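Local coordinates for IPT/TIG domain-containing protein (PDB 3TC9) that is of unknown function but probably serves as an auxiliary nutrient-binding protein, built from an immunoglobulin-like domain joined to a six-bladed beta-propeller, at residues Phe273-His278 against Asn282-Val287; Ser57-Val60 against Ser66-Cys69; Thr121-Lys126 against Glu157-Arg162. All coordinates share one frame; numbering follows the deposited sequence.

Contact 1: Phe273-His278 against Asn282-Val287; sequences FHIQFH and NYAYIV. With EDO (1,2-ethanediol), chain T.
His278 and Tyr283 overlap beside a carboxylate that both of them bond. CB of His278 sits over one face of the Tyr283 ring, 3.8 Å from its centroid, and the two ring planes meet obliquely, at 33°. With CG of His278 anti to the backbone N (chi1 180°), the imidazole reaches across the phenol end, where CD2 comes within 3.2 Å of OH of Tyr283. NE2 of His278 and OH of Tyr283 are hydrogen-bonded to the two carboxylate oxygens of Asp350, and ND1 of His278 is bonded to Ser280, so the imidazole is held at both nitrogens. The same pair is tied through the backbone: N of His278 donates to O of Tyr283 at 3.0 Å, with 170° at the hydrogen.

Residues 273-277 and 283-288 form an antiparallel hairpin, the first two strands of a four-stranded propeller blade. Gln276 and Tyr285 make a hydrogen-bonded pair; the shorter of the pair's two bonds runs 2.8 Å from N of Tyr285 to O of Gln276. Phe277 and Ala284 are a non-hydrogen-bonded pair with CA atoms 4.0 Å apart, and CB of Ala284 rests on a face of the Phe277 ring. On that side of the sheet CB of Ala284 also meets CG2 of Ile275 at 3.7 Å, and Leu306 of strand 305-312 covers Ile275, Phe277 and Ala284. Farther along, CD1 of Phe273 approaches CG2 of Ile286 at 3.5 Å. At the turn end, ND2 of Asn282 donates to O1 of a 1,2-ethanediol, probably from the crystallisation liquor, 3.2 Å away, which also receives a bond from Arg296.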
# COMPACT_ATOMS: atom_id res chain seq x y z
N PHE B 273 1.35 24.39 -22.55
CA PHE B 273 0.99 23.17 -21.84
C PHE B 273 2.06 22.07 -21.85
O PHE B 273 2.93 22.06 -22.73
CB PHE B 273 -0.34 22.58 -22.39
CG PHE B 273 -0.34 22.14 -23.84
CD1 PHE B 273 0.01 20.84 -24.20
CD2 PHE B 273 -0.73 23.02 -24.85
CE1 PHE B 273 -0.01 20.43 -25.55
CE2 PHE B 273 -0.73 22.62 -26.20
CZ PHE B 273 -0.39 21.32 -26.54
N HIS B 274 1.96 21.15 -20.86
CA HIS B 274 2.81 19.97 -20.83
C HIS B 274 1.89 18.73 -20.85
O HIS B 274 0.68 18.84 -20.63
CB HIS B 274 3.83 19.98 -19.67
CG HIS B 274 3.25 20.10 -18.30
ND1 HIS B 274 2.78 18.99 -17.62
CD2 HIS B 274 3.10 21.19 -17.52
CE1 HIS B 274 2.35 19.45 -16.46
NE2 HIS B 274 2.52 20.76 -16.36
N ILE B 275 2.48 17.58 -21.21
CA ILE B 275 1.82 16.27 -21.35
C ILE B 275 2.46 15.35 -20.31
O ILE B 275 3.69 15.30 -20.19
CB ILE B 275 1.99 15.71 -22.81
CG1 ILE B 275 1.44 16.70 -23.87
CG2 ILE B 275 1.36 14.29 -22.94
CD1 ILE B 275 1.99 16.50 -25.32
N GLN B 276 1.64 14.68 -19.52
CA GLN B 276 2.08 13.76 -18.49
C GLN B 276 1.26 12.50 -18.59
O GLN B 276 0.04 12.54 -18.40
CB GLN B 276 1.96 14.39 -17.11
CG GLN B 276 2.92 15.56 -16.93
CD GLN B 276 3.23 15.81 -15.50
OE1 GLN B 276 2.85 16.84 -14.94
NE2 GLN B 276 3.93 14.88 -14.90
N PHE B 277 1.94 11.38 -18.89
CA PHE B 277 1.31 10.08 -19.03
C PHE B 277 1.08 9.39 -17.72
O PHE B 277 1.98 9.37 -16.86
CB PHE B 277 2.17 9.14 -19.90
CG PHE B 277 2.00 9.30 -21.38
CD1 PHE B 277 0.88 8.77 -22.02
CD2 PHE B 277 2.97 9.94 -22.14
CE1 PHE B 277 0.72 8.93 -23.40
CE2 PHE B 277 2.81 10.09 -23.52
CZ PHE B 277 1.69 9.59 -24.14
N HIS B 278 -0.07 8.72 -17.61
CA HIS B 278 -0.40 7.85 -16.50
C HIS B 278 0.59 6.65 -16.56
O HIS B 278 0.94 6.25 -17.68
CB HIS B 278 -1.87 7.42 -16.64
CG HIS B 278 -2.36 6.51 -15.57
ND1 HIS B 278 -2.16 5.14 -15.62
CD2 HIS B 278 -3.08 6.79 -14.46
CE1 HIS B 278 -2.71 4.66 -14.53
NE2 HIS B 278 -3.29 5.61 -13.80
N ASN B 282 -2.16 4.41 -20.63
CA ASN B 282 -3.51 4.37 -21.23
C ASN B 282 -4.05 5.75 -21.59
O ASN B 282 -4.97 5.86 -22.40
CB ASN B 282 -4.51 3.66 -20.30
CG ASN B 282 -4.34 2.16 -20.28
OD1 ASN B 282 -3.80 1.55 -21.21
ND2 ASN B 282 -4.79 1.51 -19.21
N TYR B 283 -3.49 6.81 -20.95
CA TYR B 283 -3.89 8.19 -21.19
C TYR B 283 -2.85 9.14 -20.68
O TYR B 283 -1.97 8.74 -19.94
CB TYR B 283 -5.26 8.50 -20.55
CG TYR B 283 -5.27 8.61 -19.04
CD1 TYR B 283 -5.06 9.84 -18.40
CD2 TYR B 283 -5.55 7.50 -18.24
CE1 TYR B 283 -5.09 9.95 -17.01
CE2 TYR B 283 -5.64 7.61 -16.85
CZ TYR B 283 -5.40 8.83 -16.24
OH TYR B 283 -5.43 8.93 -14.88
N ALA B 284 -2.99 10.41 -21.04
CA ALA B 284 -2.14 11.47 -20.53
C ALA B 284 -3.00 12.64 -20.11
O ALA B 284 -4.08 12.84 -20.66
CB ALA B 284 -1.13 11.91 -21.59
N TYR B 285 -2.53 13.38 -19.10
CA TYR B 285 -3.13 14.64 -18.70
C TYR B 285 -2.39 15.71 -19.48
O TYR B 285 -1.17 15.62 -19.66
CB TYR B 285 -3.08 14.90 -17.19
CG TYR B 285 -4.14 14.16 -16.39
CD1 TYR B 285 -5.45 14.04 -16.85
CD2 TYR B 285 -3.83 13.59 -15.15
CE1 TYR B 285 -6.43 13.38 -16.11
CE2 TYR B 285 -4.80 12.90 -14.42
CZ TYR B 285 -6.10 12.80 -14.90
OH TYR B 285 -7.06 12.17 -14.14
N ILE B 286 -3.14 16.67 -20.03
CA ILE B 286 -2.61 17.81 -20.75
C ILE B 286 -2.90 19.00 -19.82
O ILE B 286 -4.07 19.35 -19.60
CB ILE B 286 -3.21 17.91 -22.18
CG1 ILE B 286 -2.77 16.67 -23.02
CG2 ILE B 286 -2.79 19.23 -22.85
CD1 ILE B 286 -3.29 16.58 -24.44
N VAL B 287 -1.84 19.51 -19.17
CA VAL B 287 -1.93 20.56 -18.17
C VAL B 287 -1.67 21.88 -18.83
O VAL B 287 -0.51 22.15 -19.21
CB VAL B 287 -0.94 20.26 -17.00
CG1 VAL B 287 -0.93 21.37 -15.94
CG2 VAL B 287 -1.24 18.89 -16.37
C1 EDO T . -6.38 3.83 -16.24
O1 EDO T . -5.32 2.89 -16.35
C2 EDO T . -7.21 3.85 -17.53
O2 EDO T . -8.43 4.58 -17.31

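Contact 2: Ser57-Val60 against Ser66-Cys69; sequences SKVV and SLYC
The carbonyl O of Tyr68 accepts the backbone N-H of Val60, with N to O at 2.8 Å and 167° at the hydrogen. The donor nevertheless lies 35° out of the carbonyl plane. CA of Val59 approaches the same oxygen at 3.4 Å, adding a C-H...O contact to the N-H bond. Beside it, Val59 and Cys69 form a non-hydrogen-bonded antiparallel pair whose CA atoms are 4.1 Å apart, and O of Lys58 lies 3.2 Å from CA of Cys69.

These residues belong to a beta hairpin, strands 55-62 and 66-70, in the immunoglobulin-like IPT/TIG domain, where strand 48-52 flanks one side and strand 33-39 the other. Psi of -11° at Val60 departs from extended geometry; with the next backbone bond of Tyr68 going to Gly61, this is consistent with a bulge here.

Side chains divide between the two faces. On one, CG2 of Val60 meets CB of Tyr68 at 3.6 Å, the two side chains crossing at about a right angle, while Arg33 makes a cation-pi contact with the Tyr68 ring. Near Cys69, OG of Ser57 extends away from its own backbone N, the anti position, which places it 3.5 Å from CB of Cys69; the hydroxyl is hydrogen-bonded to O of Val70.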
# COMPACT_ATOMS: atom_id res chain seq x y z
N SER B 57 6.76 18.18 27.31
CA SER B 57 5.38 18.54 27.03
C SER B 57 5.05 19.81 27.80
O SER B 57 5.13 19.81 29.03
CB SER B 57 4.46 17.39 27.44
OG SER B 57 3.09 17.69 27.26
N LYS B 58 4.73 20.92 27.09
CA LYS B 58 4.45 22.21 27.73
C LYS B 58 3.11 22.19 28.50
O LYS B 58 2.07 21.83 27.93
CB LYS B 58 4.45 23.33 26.68
CG LYS B 58 5.74 23.42 25.84
CD LYS B 58 6.28 24.85 25.79
CE LYS B 58 7.45 25.01 24.86
NZ LYS B 58 7.72 26.46 24.59
N VAL B 59 3.17 22.51 29.79
CA VAL B 59 2.03 22.60 30.71
C VAL B 59 1.41 23.96 30.46
O VAL B 59 2.13 24.97 30.45
CB VAL B 59 2.48 22.38 32.19
CG1 VAL B 59 1.32 22.57 33.18
CG2 VAL B 59 3.09 21.00 32.34
N VAL B 60 0.11 23.98 30.20
CA VAL B 60 -0.57 25.22 29.79
C VAL B 60 -1.63 25.67 30.84
O VAL B 60 -2.13 26.78 30.79
CB VAL B 60 -1.17 25.12 28.34
CG1 VAL B 60 -0.06 24.90 27.31
CG2 VAL B 60 -2.22 24.02 28.21
N SER B 66 -5.79 18.87 38.69
CA SER B 66 -5.75 18.72 37.24
C SER B 66 -4.76 19.71 36.61
O SER B 66 -4.38 20.72 37.21
CB SER B 66 -7.14 18.93 36.63
OG SER B 66 -7.60 20.24 36.90
N LEU B 67 -4.32 19.35 35.42
CA LEU B 67 -3.47 20.18 34.59
C LEU B 67 -3.73 19.86 33.12
O LEU B 67 -4.19 18.78 32.77
CB LEU B 67 -1.97 20.09 34.93
CG LEU B 67 -1.20 18.82 34.64
CD1 LEU B 67 -0.72 18.77 33.17
CD2 LEU B 67 -0.04 18.74 35.55
N TYR B 68 -3.41 20.82 32.27
CA TYR B 68 -3.44 20.73 30.83
C TYR B 68 -2.01 20.80 30.31
O TYR B 68 -1.21 21.62 30.76
CB TYR B 68 -4.27 21.88 30.25
CG TYR B 68 -5.77 21.70 30.24
CD1 TYR B 68 -6.38 20.77 29.38
CD2 TYR B 68 -6.60 22.54 30.97
CE1 TYR B 68 -7.76 20.65 29.32
CE2 TYR B 68 -7.99 22.44 30.89
CZ TYR B 68 -8.57 21.49 30.08
OH TYR B 68 -9.95 21.38 30.04
N CYS B 69 -1.68 19.94 29.35
CA CYS B 69 -0.40 19.99 28.67
C CYS B 69 -0.63 19.69 27.18
O CYS B 69 -1.75 19.33 26.80
CB CYS B 69 0.63 19.06 29.31
SG CYS B 69 0.17 17.32 29.26

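Contact 3: Thr121-Lys126 against Glu157-Arg162; sequences TKYDLK and EQHPTR. With PO4 (phosphate ion), chain Q.
Arg162 and Lys126 meet with the guanidinium edge turned to the backbone, joining a loop of the beta-propeller to strand 159-165 of one blade. The guanidinium uses both terminal nitrogens. NH2 donates to O of Lys126 at 2.7 Å, and the oxygen lies near the guanidinium plane; seen from the carbonyl, however, the donor stands well above its plane, with a C=O...N angle of 115°. NH1 donates to a water 2.7 Å away, which also accepts N-H of Lys126 at 3.2 Å, so the Arg162 head grips one residue's peptide groups directly and through water. A bend at chi3 (68°), between extended chi2 and chi4, turns the guanidinium toward Lys126, and NH2 also pairs with Asp127.

Replacing Arg162 by an alanine is likely to leave O of Lys126 without the NH2 donor and the water held by N-H of Lys126 alone among these two segments, and to remove the salt bridge to Asp127.

Tyr123 and His159 approach from opposite directions, OH of Tyr123 standing 3.9 Å from CE1 of His159. The imidazole presents its edge to a phosphate, probably from the crystallisation liquor, that Arg418 and Arg421 also bind. NE2 of Gln158 donates to phosphate O2 at 3.0 Å, and NE2 of His159 to O3 at 2.7 Å.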
# COMPACT_ATOMS: atom_id res chain seq x y z
N THR B 121 16.63 36.61 2.16
CA THR B 121 16.69 37.60 1.07
C THR B 121 17.75 37.19 0.02
O THR B 121 17.66 37.58 -1.15
CB THR B 121 17.00 39.02 1.62
OG1 THR B 121 16.04 39.40 2.61
CG2 THR B 121 17.06 40.10 0.55
N LYS B 122 18.78 36.44 0.46
CA LYS B 122 19.88 36.05 -0.41
C LYS B 122 20.12 34.55 -0.35
O LYS B 122 19.66 33.86 0.56
CB LYS B 122 21.16 36.81 -0.01
CG LYS B 122 21.01 38.33 0.08
CD LYS B 122 22.20 38.94 0.76
CE LYS B 122 22.08 40.43 0.93
NZ LYS B 122 23.30 41.00 1.57
N TYR B 123 20.78 34.04 -1.36
CA TYR B 123 21.11 32.62 -1.47
C TYR B 123 22.31 32.46 -2.40
O TYR B 123 22.53 33.31 -3.28
CB TYR B 123 19.89 31.78 -1.96
CG TYR B 123 19.58 31.89 -3.44
CD1 TYR B 123 18.91 33.00 -3.95
CD2 TYR B 123 19.90 30.87 -4.32
CE1 TYR B 123 18.61 33.10 -5.31
CE2 TYR B 123 19.58 30.94 -5.67
CZ TYR B 123 18.95 32.06 -6.17
OH TYR B 123 18.65 32.14 -7.50
N ASP B 124 23.08 31.39 -2.20
CA ASP B 124 24.23 31.09 -3.04
C ASP B 124 23.93 29.93 -3.98
O ASP B 124 23.26 28.96 -3.60
CB ASP B 124 25.48 30.77 -2.18
CG ASP B 124 25.96 31.88 -1.25
OD1 ASP B 124 26.10 33.04 -1.73
OD2 ASP B 124 26.27 31.58 -0.08
N LEU B 125 24.43 30.03 -5.20
CA LEU B 125 24.31 29.00 -6.21
C LEU B 125 25.63 28.25 -6.26
O LEU B 125 26.61 28.75 -6.82
CB LEU B 125 23.94 29.63 -7.58
CG LEU B 125 22.52 30.18 -7.71
CD1 LEU B 125 22.42 31.17 -8.84
CD2 LEU B 125 21.50 29.07 -7.92
N LYS B 126 25.68 27.09 -5.59
CA LYS B 126 26.90 26.27 -5.51
C LYS B 126 26.59 24.77 -5.44
O LYS B 126 25.50 24.36 -5.02
CB LYS B 126 27.75 26.69 -4.28
CG LYS B 126 27.10 26.41 -2.92
CD LYS B 126 28.07 26.60 -1.78
CE LYS B 126 27.39 27.23 -0.59
NZ LYS B 126 28.30 27.31 0.58
N GLU B 157 14.58 26.16 -15.54
CA GLU B 157 14.32 27.21 -16.55
C GLU B 157 15.66 27.82 -16.98
O GLU B 157 16.44 27.11 -17.62
CB GLU B 157 13.31 28.27 -16.06
CG GLU B 157 11.86 27.85 -16.27
CD GLU B 157 10.77 28.66 -15.60
OE1 GLU B 157 11.07 29.72 -15.00
OE2 GLU B 157 9.59 28.24 -15.69
N GLN B 158 15.95 29.07 -16.59
CA GLN B 158 17.21 29.72 -16.93
C GLN B 158 18.37 29.17 -16.06
O GLN B 158 19.52 29.28 -16.47
CB GLN B 158 17.11 31.26 -16.81
CG GLN B 158 17.01 31.82 -15.39
CD GLN B 158 15.60 32.09 -14.93
OE1 GLN B 158 14.64 31.41 -15.28
NE2 GLN B 158 15.47 33.08 -14.08
N HIS B 159 18.04 28.56 -14.89
CA HIS B 159 19.02 28.04 -13.95
C HIS B 159 19.50 26.65 -14.38
O HIS B 159 18.83 26.02 -15.20
CB HIS B 159 18.44 28.03 -12.53
CG HIS B 159 18.05 29.39 -12.07
ND1 HIS B 159 18.99 30.31 -11.63
CD2 HIS B 159 16.82 29.96 -12.02
CE1 HIS B 159 18.31 31.40 -11.32
NE2 HIS B 159 17.00 31.24 -11.53
N PRO B 160 20.67 26.16 -13.90
CA PRO B 160 21.18 24.87 -14.39
C PRO B 160 20.36 23.62 -14.06
O PRO B 160 19.57 23.60 -13.12
CB PRO B 160 22.55 24.75 -13.71
CG PRO B 160 22.90 26.11 -13.26
CD PRO B 160 21.61 26.76 -12.93
N THR B 161 20.61 22.56 -14.85
CA THR B 161 20.10 21.21 -14.67
C THR B 161 20.99 20.63 -13.59
O THR B 161 22.22 20.72 -13.69
CB THR B 161 20.11 20.45 -15.99
OG1 THR B 161 19.27 21.17 -16.90
CG2 THR B 161 19.61 19.01 -15.84
N ARG B 162 20.38 20.14 -12.52
CA ARG B 162 21.18 19.69 -11.40
C ARG B 162 20.79 18.27 -10.98
O ARG B 162 19.79 17.72 -11.44
CB ARG B 162 21.05 20.69 -10.24
CG ARG B 162 21.57 22.08 -10.65
CD ARG B 162 21.70 23.03 -9.50
NE ARG B 162 22.76 22.62 -8.59
CZ ARG B 162 23.14 23.32 -7.53
NH1 ARG B 162 22.54 24.47 -7.23
NH2 ARG B 162 24.12 22.88 -6.76
P PO4 Q . 14.44 33.95 -10.67
O1 PO4 Q . 13.53 34.36 -9.45
O2 PO4 Q . 13.67 34.25 -12.01
O3 PO4 Q . 14.81 32.44 -10.58
O4 PO4 Q . 15.81 34.72 -10.69
O HOH W 1 22.79 25.84 -4.97

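From the N terminus, contact 2 comes first, closing the short hairpin turn between residues 57-60 and 66-69 inside the immunoglobulin-like domain. Contact 3 follows across thirty intervening residues: 121-126, in the loop after strand 107-113 of another sheet, is fastened to strand 159-165 of the propeller sheet that also holds strands 128-129, 141-145 and 151-156. Contact 1 comes last, with three residues between its segments, in the blade formed by strands 273-277, 283-288, 293-300 and 305-312. The three loops run in series; none nests or crosses. Contacts 1 and 3 belong to different blades, with nearest atoms about 10 Å apart. Contact 2 lies across the chain's centre from contact 1, about 51 Å between centres.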